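Local atomic coordinates of Two-component response regulator (Geobacillus stearothermophilus, PDB entry 6SWI), a protein that probably binds DNA through its C-terminal helix-turn-helix domain, as a response regulator controlling transcription of an arabinan-utilization system. Residues A[12-17]-A[49-54]; A[91-96]-A[102-107]. One frame throughout, in Å; residues are numbered along the deposited sequence.

Contact 1 (A[12-17]-A[49-54]); sequences QYIQKH and ISFIHL
Ile14 meets Phe51 and Leu54 with the outer end of its longer branch, and this one side chain carries the whole cross-segment contact. The CA atoms of Ile14 and Leu54 lie 8.6 Å apart, and the bond from CA to CB of each points at the other segment. In Ile14, CG2 lies anti to the backbone N and CG1 anti to the carbonyl carbon (chi1 -63°), which sets CG1 beside the backbone N, and the extended second torsion (chi2 158°) carries CD1 out between the two partners. Ile14 CD1 comes 3.4 Å from Phe51 CE2, and Ile14 CG1 follows at 3.8 Å from the same atom. The isoleucine branch and the ring cross obliquely. Phe51 starts off to one side, but with CG anti to its backbone N (chi1 179°) its ring swings in to the contact. Leu54, one turn further on, adds CD2, which touches Ile14 CD1 at 3.9 Å.

The start of helix 51-69 is held by Ser50 at the N-cap, whose OG accepts a nearly straight hydrogen bond from His53 N at 3.1 Å. Around the trio, Ile14 also packs on Leu55 and Ile58, Phe51 on Leu25, Val28 and Ile43, and Leu54 on Leu47, so four helices converge here. With three buried hydrocarbon side chains and no hydrogen bond between the segments, helix 5-17 is joined to this helix start by van der Waals and hydrophobic forces, and shape rather than polarity sets their fit.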
ATOM      1  N   GLN A  12      11.435   0.430   6.901  1.00 13.17           N
ATOM      2  CA  GLN A  12      11.955   1.461   6.006  1.00 14.31           C
ATOM      3  C   GLN A  12      12.066   0.945   4.580  1.00 12.24           C
ATOM      4  O   GLN A  12      11.735   1.657   3.624  1.00 12.99           O
ATOM      5  CB  GLN A  12      13.336   1.900   6.477  1.00 18.91           C
ATOM      6  CG  GLN A  12      13.341   2.897   7.600  1.00 24.16           C
ATOM      7  CD  GLN A  12      14.750   3.222   8.053  1.00 29.50           C
ATOM      8  OE1 GLN A  12      15.668   2.413   7.895  1.00 31.64           O
ATOM      9  NE2 GLN A  12      14.931   4.408   8.620  1.00 31.75           N
ATOM     10  N   TYR A  13      12.558  -0.286   4.418  1.00 10.85           N
ATOM     11  CA  TYR A  13      12.730  -0.852   3.088  1.00 11.42           C
ATOM     12  C   TYR A  13      11.383  -1.050   2.404  1.00 10.64           C
ATOM     13  O   TYR A  13      11.224  -0.709   1.226  1.00 12.47           O
ATOM     14  CB  TYR A  13      13.504  -2.176   3.167  1.00 10.92           C
ATOM     15  CG  TYR A  13      14.004  -2.614   1.812  1.00 11.85           C
ATOM     16  CD1 TYR A  13      15.228  -2.170   1.326  1.00 12.58           C
ATOM     17  CD2 TYR A  13      13.229  -3.423   0.993  1.00 12.95           C
ATOM     18  CE1 TYR A  13      15.678  -2.541   0.082  1.00 13.82           C
ATOM     19  CE2 TYR A  13      13.670  -3.793  -0.261  1.00 13.94           C
ATOM     20  CZ  TYR A  13      14.897  -3.347  -0.708  1.00 14.29           C
ATOM     21  OH  TYR A  13      15.356  -3.696  -1.955  1.00 16.13           O
ATOM     22  N   ILE A  14      10.398  -1.578   3.137  1.00 11.04           N
ATOM     23  CA  ILE A  14       9.058  -1.763   2.592  1.00 12.43           C
ATOM     24  C   ILE A  14       8.450  -0.419   2.207  1.00 12.67           C
ATOM     25  O   ILE A  14       7.797  -0.288   1.163  1.00 14.09           O
ATOM     26  CB  ILE A  14       8.185  -2.522   3.609  1.00 17.13           C
ATOM     27  CG1 ILE A  14       8.741  -3.923   3.876  1.00 18.90           C
ATOM     28  CG2 ILE A  14       6.748  -2.613   3.127  1.00 20.61           C
ATOM     29  CD1 ILE A  14       8.268  -4.485   5.199  1.00 20.23           C
ATOM     30  N   GLN A  15       8.655   0.599   3.049  1.00 13.01           N
ATOM     31  CA  GLN A  15       8.080   1.953   2.790  1.00 15.88           C
ATOM     32  C   GLN A  15       8.642   2.522   1.482  1.00 15.90           C
ATOM     33  O   GLN A  15       7.928   3.272   0.795  1.00 17.14           O
ATOM     34  CB  GLN A  15       8.330   2.892   3.975  1.00 19.81           C
ATOM     35  CG  GLN A  15       7.477   2.555   5.192  1.00 27.66           C
ATOM     36  CD  GLN A  15       7.877   3.260   6.467  1.00 31.39           C
ATOM     37  OE1 GLN A  15       9.002   3.722   6.631  1.00 35.01           O
ATOM     38  NE2 GLN A  15       6.945   3.324   7.398  1.00 32.05           N
ATOM     39  N   LYS A  16       9.885   2.182   1.156  1.00 15.45           N
ATOM     40  CA  LYS A  16      10.496   2.667  -0.074  1.00 17.54           C
ATOM     41  C   LYS A  16      10.170   1.808  -1.286  1.00 15.42           C
ATOM     42  O   LYS A  16      10.127   2.335  -2.405  1.00 17.48           O
ATOM     43  CB  LYS A  16      12.019   2.747   0.079  1.00 20.25           C
ATOM     44  CG  LYS A  16      12.531   4.065   0.640  1.00 24.79           C
ATOM     45  CD  LYS A  16      14.025   4.241   0.398  1.00 28.00           C
ATOM     46  CE  LYS A  16      14.836   3.243   1.192  1.00 30.39           C
ATOM     47  NZ  LYS A  16      16.302   3.498   1.095  1.00 31.23           N
ATOM     48  N   HIS A  17       9.939   0.504  -1.102  1.00 11.91           N
ATOM     49  CA  HIS A  17       9.928  -0.436  -2.216  1.00 11.83           C
ATOM     50  C   HIS A  17       8.613  -1.173  -2.399  1.00 10.65           C
ATOM     51  O   HIS A  17       8.562  -2.137  -3.168  1.00 10.76           O
ATOM     52  CB  HIS A  17      11.105  -1.406  -2.113  1.00 11.97           C
ATOM     53  CG  HIS A  17      12.410  -0.739  -2.355  1.00 14.32           C
ATOM     54  ND1 HIS A  17      13.365  -0.560  -1.378  1.00 15.16           N
ATOM     55  CD2 HIS A  17      12.888  -0.138  -3.468  1.00 15.33           C
ATOM     56  CE1 HIS A  17      14.389   0.095  -1.893  1.00 14.78           C
ATOM     57  NE2 HIS A  17      14.126   0.361  -3.159  1.00 18.10           N
ATOM     58  N   ILE A  49       1.590  -7.129  13.331  1.00 12.58           N
ATOM     59  CA  ILE A  49       1.017  -7.458  12.037  0.58 12.96           C
ATOM     60  C   ILE A  49       2.089  -8.198  11.239  1.00 12.10           C
ATOM     61  O   ILE A  49       3.283  -7.931  11.393  1.00 13.80           O
ATOM     62  CB  ILE A  49       0.575  -6.124  11.384  0.58 14.85           C
ATOM     63  CG1 ILE A  49      -0.175  -6.331  10.082  0.58 14.50           C
ATOM     64  CG2 ILE A  49       1.759  -5.179  11.199  0.58 15.69           C
ATOM     65  CD1 ILE A  49      -0.809  -5.042   9.556  0.58 13.96           C
ATOM     66  N   SER A  50       1.658  -9.131  10.396  1.00 11.09           N
ATOM     67  CA  SER A  50       2.582  -9.881   9.567  1.00 11.44           C
ATOM     68  C   SER A  50       3.174  -8.995   8.472  1.00 10.55           C
ATOM     69  O   SER A  50       2.628  -7.950   8.115  1.00 10.44           O
ATOM     70  CB  SER A  50       1.857 -11.040   8.901  1.00 12.87           C
ATOM     71  OG  SER A  50       0.991 -10.540   7.922  1.00 12.56           O
ATOM     72  N   PHE A  51       4.296  -9.453   7.917  1.00 10.23           N
ATOM     73  CA  PHE A  51       4.911  -8.768   6.785  1.00 10.64           C
ATOM     74  C   PHE A  51       3.905  -8.528   5.666  1.00  9.44           C
ATOM     75  O   PHE A  51       3.789  -7.410   5.154  1.00  9.55           O
ATOM     76  CB  PHE A  51       6.105  -9.584   6.281  1.00 12.61           C
ATOM     77  CG  PHE A  51       6.804  -8.975   5.093  1.00 16.16           C
ATOM     78  CD1 PHE A  51       6.338  -9.181   3.809  1.00 17.89           C
ATOM     79  CD2 PHE A  51       7.945  -8.214   5.269  1.00 16.72           C
ATOM     80  CE1 PHE A  51       6.990  -8.621   2.718  1.00 18.18           C
ATOM     81  CE2 PHE A  51       8.604  -7.665   4.195  1.00 18.55           C
ATOM     82  CZ  PHE A  51       8.122  -7.860   2.920  1.00 18.03           C
ATOM     83  N   ILE A  52       3.171  -9.564   5.257  1.00  9.75           N
ATOM     84  CA  ILE A  52       2.264  -9.416   4.121  0.54 10.46           C
ATOM     85  C   ILE A  52       1.165  -8.406   4.429  1.00  8.25           C
ATOM     86  O   ILE A  52       0.766  -7.618   3.568  1.00  8.34           O
ATOM     87  CB  ILE A  52       1.703 -10.783   3.682  0.54 12.61           C
ATOM     88  CG1 ILE A  52       0.859 -10.628   2.418  0.54 15.09           C
ATOM     89  CG2 ILE A  52       0.898 -11.444   4.796  0.54 13.39           C
ATOM     90  CD1 ILE A  52       1.639 -10.070   1.269  0.54 14.78           C
ATOM     91  N   HIS A  53       0.649  -8.421   5.663  1.00  7.97           N
ATOM     92  CA  HIS A  53      -0.405  -7.470   5.991  1.00  8.05           C
ATOM     93  C   HIS A  53       0.142  -6.050   6.046  1.00  8.22           C
ATOM     94  O   HIS A  53      -0.518  -5.112   5.594  1.00  8.72           O
ATOM     95  CB  HIS A  53      -1.092  -7.861   7.294  1.00 10.89           C
ATOM     96  CG  HIS A  53      -1.881  -9.131   7.222  1.00 12.45           C
ATOM     97  ND1 HIS A  53      -2.456  -9.604   6.058  1.00 16.38           N
ATOM     98  CD2 HIS A  53      -2.190 -10.030   8.184  1.00 14.01           C
ATOM     99  CE1 HIS A  53      -3.079 -10.743   6.313  1.00 16.15           C
ATOM    100  NE2 HIS A  53      -2.933 -11.022   7.595  1.00 17.20           N
ATOM    101  N   LEU A  54       1.346  -5.871   6.591  1.00  8.58           N
ATOM    102  CA  LEU A  54       1.974  -4.555   6.608  1.00  9.74           C
ATOM    103  C   LEU A  54       2.200  -4.046   5.190  1.00  8.24           C
ATOM    104  O   LEU A  54       1.865  -2.904   4.852  1.00  9.03           O
ATOM    105  CB  LEU A  54       3.304  -4.653   7.352  1.00 12.73           C
ATOM    106  CG  LEU A  54       4.221  -3.436   7.289  1.00 16.59           C
ATOM    107  CD1 LEU A  54       3.551  -2.243   7.950  1.00 18.75           C
ATOM    108  CD2 LEU A  54       5.562  -3.737   7.941  1.00 18.81           C
TER

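Contact 2 (A[91-96]-A[102-107]); sequences TAFKKA and NQYRRT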
ATOM      1  N   THR A  91      -9.243  -7.182  -5.910  1.00  7.65           N
ATOM      2  CA  THR A  91      -9.632  -7.998  -4.767  1.00  8.22           C
ATOM      3  C   THR A  91      -8.962  -7.510  -3.491  1.00  7.25           C
ATOM      4  O   THR A  91      -9.608  -7.396  -2.443  1.00  8.35           O
ATOM      5  CB  THR A  91      -9.264  -9.450  -5.046  1.00  9.90           C
ATOM      6  OG1 THR A  91     -10.019  -9.899  -6.172  1.00 10.35           O
ATOM      7  CG2 THR A  91      -9.554 -10.336  -3.847  1.00 11.79           C
ATOM      8  N   ALA A  92      -7.665  -7.207  -3.562  1.00  7.65           N
ATOM      9  CA  ALA A  92      -6.950  -6.771  -2.369  1.00  7.90           C
ATOM     10  C   ALA A  92      -7.494  -5.444  -1.866  1.00  7.67           C
ATOM     11  O   ALA A  92      -7.647  -5.246  -0.652  1.00  8.15           O
ATOM     12  CB  ALA A  92      -5.462  -6.660  -2.678  1.00  9.80           C
ATOM     13  N   PHE A  93      -7.817  -4.532  -2.786  1.00  7.04           N
ATOM     14  CA  PHE A  93      -8.319  -3.230  -2.384  1.00  6.85           C
ATOM     15  C   PHE A  93      -9.689  -3.352  -1.731  1.00  6.83           C
ATOM     16  O   PHE A  93      -9.952  -2.722  -0.700  1.00  7.35           O
ATOM     17  CB  PHE A  93      -8.343  -2.305  -3.604  1.00  7.51           C
ATOM     18  CG  PHE A  93      -8.647  -0.869  -3.279  1.00  6.71           C
ATOM     19  CD1 PHE A  93      -9.955  -0.437  -3.148  1.00  8.28           C
ATOM     20  CD2 PHE A  93      -7.623   0.050  -3.113  1.00  7.28           C
ATOM     21  CE1 PHE A  93     -10.236   0.876  -2.869  1.00  8.02           C
ATOM     22  CE2 PHE A  93      -7.901   1.371  -2.833  1.00  8.07           C
ATOM     23  CZ  PHE A  93      -9.214   1.785  -2.712  1.00  8.12           C
ATOM     24  N   LYS A  94     -10.576  -4.160  -2.309  1.00  7.36           N
ATOM     25  CA  LYS A  94     -11.895  -4.342  -1.714  1.00  7.74           C
ATOM     26  C   LYS A  94     -11.798  -4.872  -0.290  1.00  7.93           C
ATOM     27  O   LYS A  94     -12.499  -4.394   0.603  1.00  8.65           O
ATOM     28  CB  LYS A  94     -12.726  -5.282  -2.579  1.00  8.06           C
ATOM     29  CG  LYS A  94     -13.182  -4.633  -3.875  1.00  8.02           C
ATOM     30  CD  LYS A  94     -13.748  -5.659  -4.821  1.00  9.46           C
ATOM     31  CE  LYS A  94     -14.140  -5.030  -6.151  1.00  9.96           C
ATOM     32  NZ  LYS A  94     -14.809  -6.031  -7.021  1.00 10.64           N
ATOM     33  N   LYS A  95     -10.934  -5.859  -0.064  1.00  7.93           N
ATOM     34  CA  LYS A  95     -10.808  -6.440   1.269  0.55  9.16           C
ATOM     35  C   LYS A  95     -10.231  -5.446   2.260  1.00  8.83           C
ATOM     36  O   LYS A  95     -10.670  -5.386   3.413  1.00 10.15           O
ATOM     37  CB  LYS A  95      -9.884  -7.644   1.219  0.55 10.89           C
ATOM     38  CG  LYS A  95     -10.425  -8.826   0.498  0.55 14.97           C
ATOM     39  CD  LYS A  95      -9.503  -9.990   0.740  0.55 18.52           C
ATOM     40  CE  LYS A  95      -9.706 -11.070  -0.287  0.55 21.73           C
ATOM     41  NZ  LYS A  95      -8.452 -11.839  -0.488  0.55 22.06           N
ATOM     42  N   ALA A  96      -9.231  -4.671   1.833  1.00  8.04           N
ATOM     43  CA  ALA A  96      -8.537  -3.763   2.734  1.00  8.25           C
ATOM     44  C   ALA A  96      -9.316  -2.491   2.993  1.00  8.46           C
ATOM     45  O   ALA A  96      -9.202  -1.916   4.079  1.00  9.39           O
ATOM     46  CB  ALA A  96      -7.179  -3.397   2.142  1.00  9.90           C
ATOM     47  N   ASN A 102     -13.226   1.878  -7.924  1.00  7.64           N
ATOM     48  CA  ASN A 102     -14.058   2.879  -8.582  1.00  9.21           C
ATOM     49  C   ASN A 102     -15.033   3.529  -7.612  1.00  8.77           C
ATOM     50  O   ASN A 102     -15.264   4.740  -7.684  1.00 10.03           O
ATOM     51  CB  ASN A 102     -14.794   2.272  -9.773  1.00 11.14           C
ATOM     52  CG  ASN A 102     -13.968   2.325 -11.034  1.00 14.75           C
ATOM     53  OD1 ASN A 102     -13.598   3.404 -11.505  1.00 18.79           O
ATOM     54  ND2 ASN A 102     -13.668   1.158 -11.590  1.00 20.10           N
ATOM     55  N   GLN A 103     -15.641   2.747  -6.721  1.00  8.61           N
ATOM     56  CA  GLN A 103     -16.553   3.348  -5.759  1.00  9.95           C
ATOM     57  C   GLN A 103     -15.812   4.189  -4.729  1.00  8.70           C
ATOM     58  O   GLN A 103     -16.365   5.180  -4.236  1.00  9.38           O
ATOM     59  CB  GLN A 103     -17.426   2.280  -5.109  1.00 14.87           C
ATOM     60  CG  GLN A 103     -18.598   1.835  -5.985  1.00 21.50           C
ATOM     61  CD  GLN A 103     -19.562   2.967  -6.281  1.00 29.15           C
ATOM     62  OE1 GLN A 103     -20.177   3.014  -7.346  1.00 32.22           O
ATOM     63  NE2 GLN A 103     -19.698   3.889  -5.334  1.00 32.25           N
ATOM     64  N   TYR A 104     -14.572   3.825  -4.397  1.00  8.78           N
ATOM     65  CA  TYR A 104     -13.750   4.680  -3.544  1.00  8.16           C
ATOM     66  C   TYR A 104     -13.630   6.075  -4.152  1.00  8.43           C
ATOM     67  O   TYR A 104     -13.839   7.091  -3.476  1.00  9.31           O
ATOM     68  CB  TYR A 104     -12.373   4.025  -3.346  1.00  9.20           C
ATOM     69  CG  TYR A 104     -11.539   4.694  -2.279  1.00  8.92           C
ATOM     70  CD1 TYR A 104     -11.660   4.326  -0.944  1.00  9.77           C
ATOM     71  CD2 TYR A 104     -10.623   5.681  -2.604  1.00  9.64           C
ATOM     72  CE1 TYR A 104     -10.901   4.933   0.039  1.00 10.42           C
ATOM     73  CE2 TYR A 104      -9.861   6.305  -1.619  1.00 10.32           C
ATOM     74  CZ  TYR A 104     -10.012   5.925  -0.303  1.00 11.12           C
ATOM     75  OH  TYR A 104      -9.277   6.540   0.689  1.00 13.16           O
ATOM     76  N   ARG A 105     -13.343   6.140  -5.452  1.00  9.11           N
ATOM     77  CA  ARG A 105     -13.286   7.421  -6.147  1.00 10.72           C
ATOM     78  C   ARG A 105     -14.634   8.123  -6.164  1.00 10.51           C
ATOM     79  O   ARG A 105     -14.722   9.315  -5.861  1.00 12.51           O
ATOM     80  CB  ARG A 105     -12.846   7.191  -7.581  1.00 13.50           C
ATOM     81  CG  ARG A 105     -11.400   7.379  -7.778  1.00 13.36           C
ATOM     82  CD  ARG A 105     -11.017   7.257  -9.221  1.00 11.78           C
ATOM     83  NE  ARG A 105      -9.647   7.709  -9.357  1.00  8.63           N
ATOM     84  CZ  ARG A 105      -8.814   7.313 -10.300  1.00  7.80           C
ATOM     85  NH1 ARG A 105      -9.190   6.414 -11.207  1.00 10.03           N
ATOM     86  NH2 ARG A 105      -7.589   7.805 -10.310  1.00  8.97           N
ATOM     87  N   ARG A 106     -15.691   7.418  -6.570  1.00 10.30           N
ATOM     88  CA  ARG A 106     -16.985   8.078  -6.706  0.50 11.33           C
ATOM     89  C   ARG A 106     -17.425   8.714  -5.394  1.00 11.00           C
ATOM     90  O   ARG A 106     -18.014   9.802  -5.390  1.00 12.43           O
ATOM     91  CB  ARG A 106     -18.031   7.097  -7.229  0.50 12.95           C
ATOM     92  CG  ARG A 106     -17.805   6.707  -8.680  0.50 13.75           C
ATOM     93  CD  ARG A 106     -18.953   5.881  -9.233  0.50 15.99           C
ATOM     94  NE  ARG A 106     -20.160   6.669  -9.444  0.50 18.17           N
ATOM     95  CZ  ARG A 106     -20.425   7.341 -10.559  0.50 19.47           C
ATOM     96  NH1 ARG A 106     -19.562   7.324 -11.563  0.50 18.46           N
ATOM     97  NH2 ARG A 106     -21.551   8.033 -10.668  0.50 20.92           N
ATOM     98  N   THR A 107     -17.129   8.068  -4.269  1.00  9.73           N
ATOM     99  CA  THR A 107     -17.573   8.626  -3.002  0.51  9.74           C
ATOM    100  C   THR A 107     -16.661   9.732  -2.491  1.00  9.67           C
ATOM    101  O   THR A 107     -17.147  10.658  -1.828  1.00 11.18           O
ATOM    102  CB  THR A 107     -17.734   7.528  -1.954  0.51 10.52           C
ATOM    103  OG1 THR A 107     -16.508   6.795  -1.825  0.51 10.44           O
ATOM    104  CG2 THR A 107     -18.856   6.594  -2.362  0.51 11.66           C
TER
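Phe93 and Tyr104 reach each other from two helical segments, 91-96 and 102-107, with their CA atoms 9.7 Å apart and no backbone hydrogen bond passing between them. Each helix satisfies its own main chain, as in the bonds from Ala96 N to Ala92 O and from Thr107 N to Gln103 O, and the space between is spanned by the two aromatic side chains.

The rings form a T-shaped (edge-to-face) pair. Their planes stand at 88° and their centroids are 5.5 Å apart, Phe93 supplying the edge and Tyr104 the face. CZ of Phe93 leads: it sits 3.7 Å from Tyr104 CG, above the ring plane but displaced from the centre toward the rim. The neighbouring CE1 drops beside Tyr104 CB at 3.8 Å, so the phenylalanine edge straddles the junction of ring and methylene. Both side chains reach the meeting point the same way, CG anti to the backbone N (chi1 -171° in Phe93, -169° in Tyr104). The phenol oxygen lies at the far end of the ring from the touching atoms, and the pair works through C-H and pi surface alone.

Helix 51-69 underlies both rings: Phe93 rests on Met60 and Leu67, and Tyr104 on Ala64. Arg105 adds a polar tie: its NE hydrogen-bonds to Leu67 O on that helix and its NH2 to Leu72 O just beyond it. The aromatic pair thus joins helices 86-97 and 101-108. Two helices shorter than helix 51-69, joined by a brief connection and packed on it, within a seven-helix helix-turn-helix domain, are consistent with the AraC-type DNA-binding fold, in which a long helix links two helix-turn-helix units.

Overall arrangement
Both contacts draw on helix 51-69, but in different ways. Contact 1 uses its first turn directly and brings in the N-terminal helix 5-17 from far along the sequence; contact 2 joins two helices that are near neighbours in the chain and share its later part as a common floor. Their centres are about 21 Å apart and their nearest atoms about 8 Å apart, so they do not touch. Contact 1 is fully buried and depends on an aliphatic branch against aliphatic and aromatic groups. Contact 2 lies further from the centre of the chain, is partly buried, and relies on the directional meeting of two rings, one of them a partly exposed tyrosine.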